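Local coordinates for inositol 2-dehydrogenase/D-chiro-inositol 3-dehydrogenase (Lactobacillus casei, PDB 4MIY), which oxidises myo-inositol and D-chiro-inositol to their keto forms, passing the hydride to NAD, at residues Val70-Phe75 with Ile93-Pro98; Tyr189-Ile194 with Gln324-Ile329. One frame throughout, in Å; residues are numbered along the deposited sequence.

Interaction 1 of 2, residues Val70-Phe75 with Ile93-Pro98. With NAD (nicotinamide-adenine-dinucleotide), chain E.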
# COMPACT_ATOMS: atom_id res chain seq x y z
N VAL A 70 -0.36 18.88 -39.63
CA VAL A 70 -1.62 18.19 -39.71
C VAL A 70 -1.76 17.08 -38.68
O VAL A 70 -0.83 16.40 -38.40
CB VAL A 70 -1.90 17.68 -41.14
CG1 VAL A 70 -1.96 18.84 -42.10
CG2 VAL A 70 -0.88 16.72 -41.59
N PHE A 71 -2.94 16.96 -38.13
CA PHE A 71 -3.30 15.84 -37.28
C PHE A 71 -4.22 14.91 -38.06
O PHE A 71 -5.20 15.33 -38.55
CB PHE A 71 -4.02 16.33 -36.02
CG PHE A 71 -3.09 16.80 -34.94
CD1 PHE A 71 -2.24 17.82 -35.16
CD2 PHE A 71 -3.10 16.20 -33.73
CE1 PHE A 71 -1.43 18.24 -34.17
CE2 PHE A 71 -2.26 16.61 -32.78
CZ PHE A 71 -1.44 17.63 -32.99
N VAL A 72 -3.83 13.66 -38.17
CA VAL A 72 -4.65 12.69 -38.89
C VAL A 72 -5.36 11.81 -37.90
O VAL A 72 -4.76 11.02 -37.23
CB VAL A 72 -3.84 11.82 -39.77
CG1 VAL A 72 -4.73 10.95 -40.60
CG2 VAL A 72 -2.87 12.61 -40.61
N VAL A 73 -6.65 12.01 -37.81
CA VAL A 73 -7.47 11.38 -36.80
C VAL A 73 -8.74 10.73 -37.37
O VAL A 73 -9.75 10.73 -36.76
CB VAL A 73 -7.84 12.37 -35.68
CG1 VAL A 73 -8.06 11.64 -34.37
CG2 VAL A 73 -6.76 13.43 -35.49
N SER A 74 -8.61 10.21 -38.57
CA SER A 74 -9.70 9.58 -39.30
C SER A 74 -9.76 8.11 -38.93
O SER A 74 -9.07 7.69 -38.03
CB SER A 74 -9.46 9.79 -40.78
OG SER A 74 -8.22 9.34 -41.19
N PHE A 75 -10.57 7.31 -39.60
CA PHE A 75 -10.57 5.89 -39.37
C PHE A 75 -9.18 5.36 -39.59
O PHE A 75 -8.46 5.86 -40.40
CB PHE A 75 -11.50 5.12 -40.33
CG PHE A 75 -12.97 5.51 -40.28
CD1 PHE A 75 -13.57 5.97 -39.16
CD2 PHE A 75 -13.74 5.38 -41.44
CE1 PHE A 75 -14.86 6.30 -39.15
CE2 PHE A 75 -15.03 5.70 -41.43
CZ PHE A 75 -15.61 6.17 -40.30
N ILE A 93 3.53 16.04 -39.40
CA ILE A 93 2.42 15.12 -39.38
C ILE A 93 2.35 14.36 -38.03
O ILE A 93 3.27 13.68 -37.65
CB ILE A 93 2.60 14.08 -40.48
CG1 ILE A 93 2.68 14.74 -41.85
CG2 ILE A 93 1.48 13.07 -40.45
CD1 ILE A 93 3.37 13.88 -42.84
N PHE A 94 1.22 14.56 -37.36
CA PHE A 94 0.83 13.77 -36.20
C PHE A 94 -0.31 12.87 -36.63
O PHE A 94 -1.36 13.32 -36.92
CB PHE A 94 0.38 14.66 -35.05
CG PHE A 94 0.09 13.91 -33.76
CD1 PHE A 94 -1.14 13.35 -33.56
CD2 PHE A 94 1.05 13.76 -32.80
CE1 PHE A 94 -1.40 12.67 -32.42
CE2 PHE A 94 0.79 13.06 -31.66
CZ PHE A 94 -0.43 12.53 -31.47
N THR A 95 -0.04 11.59 -36.68
CA THR A 95 -1.08 10.63 -36.96
C THR A 95 -1.40 9.84 -35.71
O THR A 95 -0.53 9.39 -35.04
CB THR A 95 -0.75 9.71 -38.14
OG1 THR A 95 -1.86 8.88 -38.43
CG2 THR A 95 0.41 8.90 -37.88
N GLU A 96 -2.68 9.72 -35.42
CA GLU A 96 -3.07 8.74 -34.45
C GLU A 96 -2.65 7.34 -34.89
O GLU A 96 -2.42 7.09 -36.05
CB GLU A 96 -4.56 8.81 -34.15
CG GLU A 96 -4.92 9.74 -33.01
CD GLU A 96 -4.23 9.36 -31.70
OE1 GLU A 96 -3.82 8.22 -31.56
OE2 GLU A 96 -4.11 10.21 -30.85
N LYS A 97 -2.56 6.44 -33.93
CA LYS A 97 -2.43 5.04 -34.21
C LYS A 97 -3.64 4.56 -34.97
O LYS A 97 -4.69 5.07 -34.77
CB LYS A 97 -2.33 4.25 -32.92
CG LYS A 97 -3.29 4.72 -31.91
CD LYS A 97 -4.11 3.65 -31.29
CE LYS A 97 -4.80 2.81 -32.28
NZ LYS A 97 -6.06 2.33 -31.69
N PRO A 98 -3.44 3.59 -35.87
CA PRO A 98 -2.18 3.04 -36.32
C PRO A 98 -1.54 3.91 -37.41
O PRO A 98 -2.22 4.74 -37.96
CB PRO A 98 -2.60 1.72 -36.93
CG PRO A 98 -3.86 2.02 -37.45
CD PRO A 98 -4.54 2.91 -36.54
PA NAD E . -14.50 8.22 -34.92
O1A NAD E . -15.15 7.25 -35.78
O2A NAD E . -15.18 8.91 -33.92
O5B NAD E . -13.99 9.47 -35.75
C5B NAD E . -13.31 9.39 -36.94
C4B NAD E . -13.72 10.56 -37.83
O4B NAD E . -13.02 10.39 -39.04
C3B NAD E . -15.17 10.53 -38.31
O3B NAD E . -15.73 11.76 -38.13
C2B NAD E . -15.11 10.13 -39.75
O2B NAD E . -16.17 10.67 -40.52
C1B NAD E . -13.83 10.72 -40.18
N9A NAD E . -13.22 10.11 -41.34
C8A NAD E . -13.17 8.86 -41.67
N7A NAD E . -12.44 8.64 -42.76
C5A NAD E . -11.99 9.82 -43.14
C6A NAD E . -11.20 10.36 -44.23
N6A NAD E . -10.65 9.62 -45.16
N1A NAD E . -10.96 11.65 -44.20
C2A NAD E . -11.44 12.45 -43.33
N3A NAD E . -12.21 12.04 -42.34
C4A NAD E . -12.50 10.76 -42.21
O3 NAD E . -13.21 7.45 -34.43
PN NAD E . -12.13 7.95 -33.30
O1N NAD E . -12.42 7.26 -32.05
O2N NAD E . -12.22 9.36 -33.14
O5D NAD E . -10.79 7.37 -33.75
C5D NAD E . -10.05 8.05 -34.74
C4D NAD E . -8.64 7.58 -34.76
O4D NAD E . -8.08 7.87 -33.49
C3D NAD E . -8.55 6.11 -34.98
O3D NAD E . -7.40 5.85 -35.73
C2D NAD E . -8.40 5.62 -33.55
O2D NAD E . -7.73 4.42 -33.60
C1D NAD E . -7.55 6.70 -32.94
N1N NAD E . -7.64 6.72 -31.48
C2N NAD E . -6.53 6.61 -30.75
C3N NAD E . -6.54 6.57 -29.37
C7N NAD E . -5.26 6.46 -28.58
O7N NAD E . -4.21 6.78 -29.04
N7N NAD E . -5.38 6.04 -27.39
C4N NAD E . -7.76 6.72 -28.73
C5N NAD E . -8.88 6.85 -29.53
C6N NAD E . -8.78 6.83 -30.89
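Phe71 and Phe94 meet on one side of two neighbouring parallel strands. Their pairing in the backbone register sets the CB of Phe94 squarely over the Phe71 ring, 3.8 Å from its centroid, a CH-pi contact. Chi1 of Phe94 (-174°) then swings its CG and CD1 out over CD2 and CE2 of Phe71. The two rings are turned 27° from each other and slid apart, so they barely overlap; their closest atoms are Phe71 CD2 and Phe94 CD1, at 3.5 Å. Beyond this pair, the rings of Phe289 and His17 meet Phe94 edge-to-face. Were Phe71 replaced by an alanine, Phe94 CB and CD1 would probably lose the ring they pack on, leaving the Phe94 ring less firmly held on that side.

The other side of the strands carries Val70 beside Ile93 and Val72 beside Thr95; Val72, Ile93 and Thr95 touch helix 79-86, the crossover of this Rossmann beta-alpha-beta unit. Thr95 OG1 lies 3.8 Å from Val72 CB but spends its proton on Glu96 O. The backbones are joined by Phe94 N to Val70 O, Val72 N to Phe94 O (2.8 Å) and Glu96 N to Val72 O.

Past the strand ends both segments line the NAD site. The Phe75 ring lies with one face over C8A of the adenine. Glu96, bent at chi2 (-58°), passes its CG by Val73 CG1 at 3.9 Å; its OE2 is bonded to His17, while its OE1 accepts from Lys97 N. Lys97 O takes a hydrogen bond from NAD O3D at 3.0 Å, ahead of a cis peptide to Pro98. The chemistry thus divides: apolar rings and branches pack the strands together, while beyond their C-terminal ends Lys97 O holds the nicotinamide ribose through O3D, Lys97 NZ adding only a weak bond to O2D.

Interaction 2 of 2, residues Tyr189-Ile194 with Gln324-Ile329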
# COMPACT_ATOMS: atom_id res chain seq x y z
N TYR A 189 11.51 -7.34 -30.88
CA TYR A 189 10.72 -8.55 -30.82
C TYR A 189 11.20 -9.63 -31.77
O TYR A 189 11.62 -9.36 -32.86
CB TYR A 189 9.25 -8.28 -31.11
CG TYR A 189 8.57 -7.24 -30.23
CD1 TYR A 189 8.80 -7.21 -28.87
CD2 TYR A 189 7.72 -6.32 -30.74
CE1 TYR A 189 8.22 -6.30 -28.08
CE2 TYR A 189 7.12 -5.42 -29.95
CZ TYR A 189 7.37 -5.41 -28.60
OH TYR A 189 6.78 -4.47 -27.81
N THR A 190 11.13 -10.87 -31.30
CA THR A 190 11.43 -12.03 -32.11
C THR A 190 10.25 -12.95 -32.32
O THR A 190 10.30 -13.78 -33.17
CB THR A 190 12.58 -12.80 -31.53
OG1 THR A 190 12.31 -13.15 -30.18
CG2 THR A 190 13.85 -11.98 -31.58
N SER A 191 9.20 -12.80 -31.53
CA SER A 191 8.00 -13.62 -31.65
C SER A 191 6.82 -13.11 -30.81
O SER A 191 7.02 -12.37 -29.90
CB SER A 191 8.25 -15.08 -31.29
OG SER A 191 8.30 -15.32 -29.90
N ILE A 192 5.62 -13.50 -31.21
CA ILE A 192 4.40 -13.26 -30.48
C ILE A 192 3.47 -14.47 -30.54
O ILE A 192 3.38 -15.11 -31.54
CB ILE A 192 3.68 -11.97 -30.92
CG1 ILE A 192 2.59 -11.58 -29.94
CG2 ILE A 192 3.16 -12.09 -32.31
CD1 ILE A 192 2.17 -10.17 -30.10
N GLN A 193 2.84 -14.79 -29.42
CA GLN A 193 1.87 -15.88 -29.31
C GLN A 193 0.68 -15.42 -28.50
O GLN A 193 0.83 -14.90 -27.43
CB GLN A 193 2.50 -17.11 -28.68
CG GLN A 193 1.56 -18.29 -28.59
CD GLN A 193 2.14 -19.53 -27.96
OE1 GLN A 193 3.01 -19.47 -27.14
NE2 GLN A 193 1.65 -20.66 -28.37
N ILE A 194 -0.51 -15.58 -29.07
CA ILE A 194 -1.76 -15.30 -28.42
C ILE A 194 -2.44 -16.60 -28.04
O ILE A 194 -2.64 -17.43 -28.86
CB ILE A 194 -2.69 -14.60 -29.36
CG1 ILE A 194 -2.01 -13.36 -29.92
CG2 ILE A 194 -3.93 -14.22 -28.66
CD1 ILE A 194 -1.81 -12.27 -28.92
N GLN A 324 -3.62 -19.97 -32.23
CA GLN A 324 -2.87 -19.91 -31.00
C GLN A 324 -1.42 -20.39 -31.09
O GLN A 324 -0.85 -20.77 -30.13
CB GLN A 324 -3.60 -20.62 -29.86
CG GLN A 324 -4.96 -20.05 -29.57
CD GLN A 324 -5.64 -20.73 -28.44
OE1 GLN A 324 -5.26 -20.60 -27.31
NE2 GLN A 324 -6.66 -21.47 -28.77
N GLU A 325 -0.85 -20.34 -32.29
CA GLU A 325 0.54 -20.69 -32.48
C GLU A 325 1.47 -19.49 -32.45
O GLU A 325 1.07 -18.42 -32.74
CB GLU A 325 0.76 -21.42 -33.80
CG GLU A 325 -0.12 -22.58 -34.02
CD GLU A 325 0.17 -23.75 -33.20
OE1 GLU A 325 1.28 -23.91 -32.73
OE2 GLU A 325 -0.74 -24.55 -33.02
N THR A 326 2.71 -19.74 -32.11
CA THR A 326 3.71 -18.71 -32.06
C THR A 326 4.07 -18.27 -33.46
O THR A 326 4.31 -19.08 -34.30
CB THR A 326 4.95 -19.22 -31.37
OG1 THR A 326 4.64 -19.61 -30.05
CG2 THR A 326 6.01 -18.21 -31.35
N VAL A 327 4.06 -16.97 -33.67
CA VAL A 327 4.49 -16.37 -34.92
C VAL A 327 5.79 -15.58 -34.77
O VAL A 327 5.90 -14.74 -33.93
CB VAL A 327 3.40 -15.49 -35.47
CG1 VAL A 327 3.84 -14.84 -36.75
CG2 VAL A 327 2.15 -16.24 -35.67
N LEU A 328 6.77 -15.85 -35.62
CA LEU A 328 8.03 -15.17 -35.55
C LEU A 328 7.96 -13.77 -36.09
O LEU A 328 7.19 -13.47 -36.93
CB LEU A 328 9.11 -15.94 -36.26
CG LEU A 328 9.42 -17.32 -35.74
CD1 LEU A 328 10.59 -17.86 -36.45
CD2 LEU A 328 9.68 -17.37 -34.30
N ILE A 329 8.81 -12.93 -35.52
CA ILE A 329 8.95 -11.53 -35.90
C ILE A 329 10.42 -11.21 -36.15
O ILE A 329 11.27 -11.51 -35.37
CB ILE A 329 8.45 -10.60 -34.78
CG1 ILE A 329 6.96 -10.72 -34.59
CG2 ILE A 329 8.78 -9.18 -35.09
CD1 ILE A 329 6.52 -10.14 -33.29
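Gln193 reaches across to the 324-329 segment with its chain fully extended, CG anti to the backbone N (chi1 -178°) and chi2 equally straight. Its CB starts 3.6 Å from Thr326 OG1; CG lies about equally far from that hydroxyl and from Gln324 O; CD comes to 3.3 Å from Thr326 OG1, with the amide OE1 beside the same oxygen. At the tip NE2 donates to Gln324 O, a bond of 3.1 Å whose acceptor lies close to the amide plane, while the donor is tilted 23° from the carbonyl plane. This bond favours the observed rotation of the amide and ties it to the turn where Gln324, with positive phi, leaves helix 304-323.

The two backbones run antiparallel, and 327-328 forms the outermost strand, within this chain, of the mixed sheet in the C-terminal alpha/beta domain of this Gfo/Idh/MocA family member. Ile192 and Val327 are a hydrogen-bonded pair, N to O both ways, and Ser191 faces Leu328 in a non-hydrogen-bonded pair. Farther along, Ile329 N donates to Thr190 O at 2.9 Å, coming from well above the carbonyl plane.

Ile329 makes the apolar contact with Tyr189 and Ile192. Its CG1 is anti to the carbonyl carbon (chi1 -67°), and CD1 at the end of that branch reaches Tyr189 CB and Ile192 CG2, each at 4.0 Å, while CG2 rests against Tyr189 O. Ile192 and Val327 both pack onto Ala316 of helix 304-323, and Tyr189 sends its OH away to Ile178 O. On the other side Thr326 CG2 touches Ser191 CB at 3.8 Å, and Ser191 OG pairs with Thr217 on the next strand. Ile194 O, buried by CB and CG of Gln324, has no polar partner in the model, only a CA-H...O contact from Gln324.

How the interactions relate
The two contacts lie in different domains of one chain, with centres 28 Å apart and nearest atoms about 14 Å apart, so neither touches the other. Interaction 1 belongs to the interior of the parallel Rossmann sheet and opens directly onto NAD; interaction 2 closes the edge of the mixed sheet in the C-terminal domain, and none of its residues belongs to the NAD pocket. One structural tie runs through helix 168-185: it packs on Tyr189 and Ile194 of interaction 2, and its Asp172 makes a long, weak ion pair with Lys97 of interaction 1, beside the nicotinamide ribose. Along the chain interaction 1 is complete before interaction 2 begins.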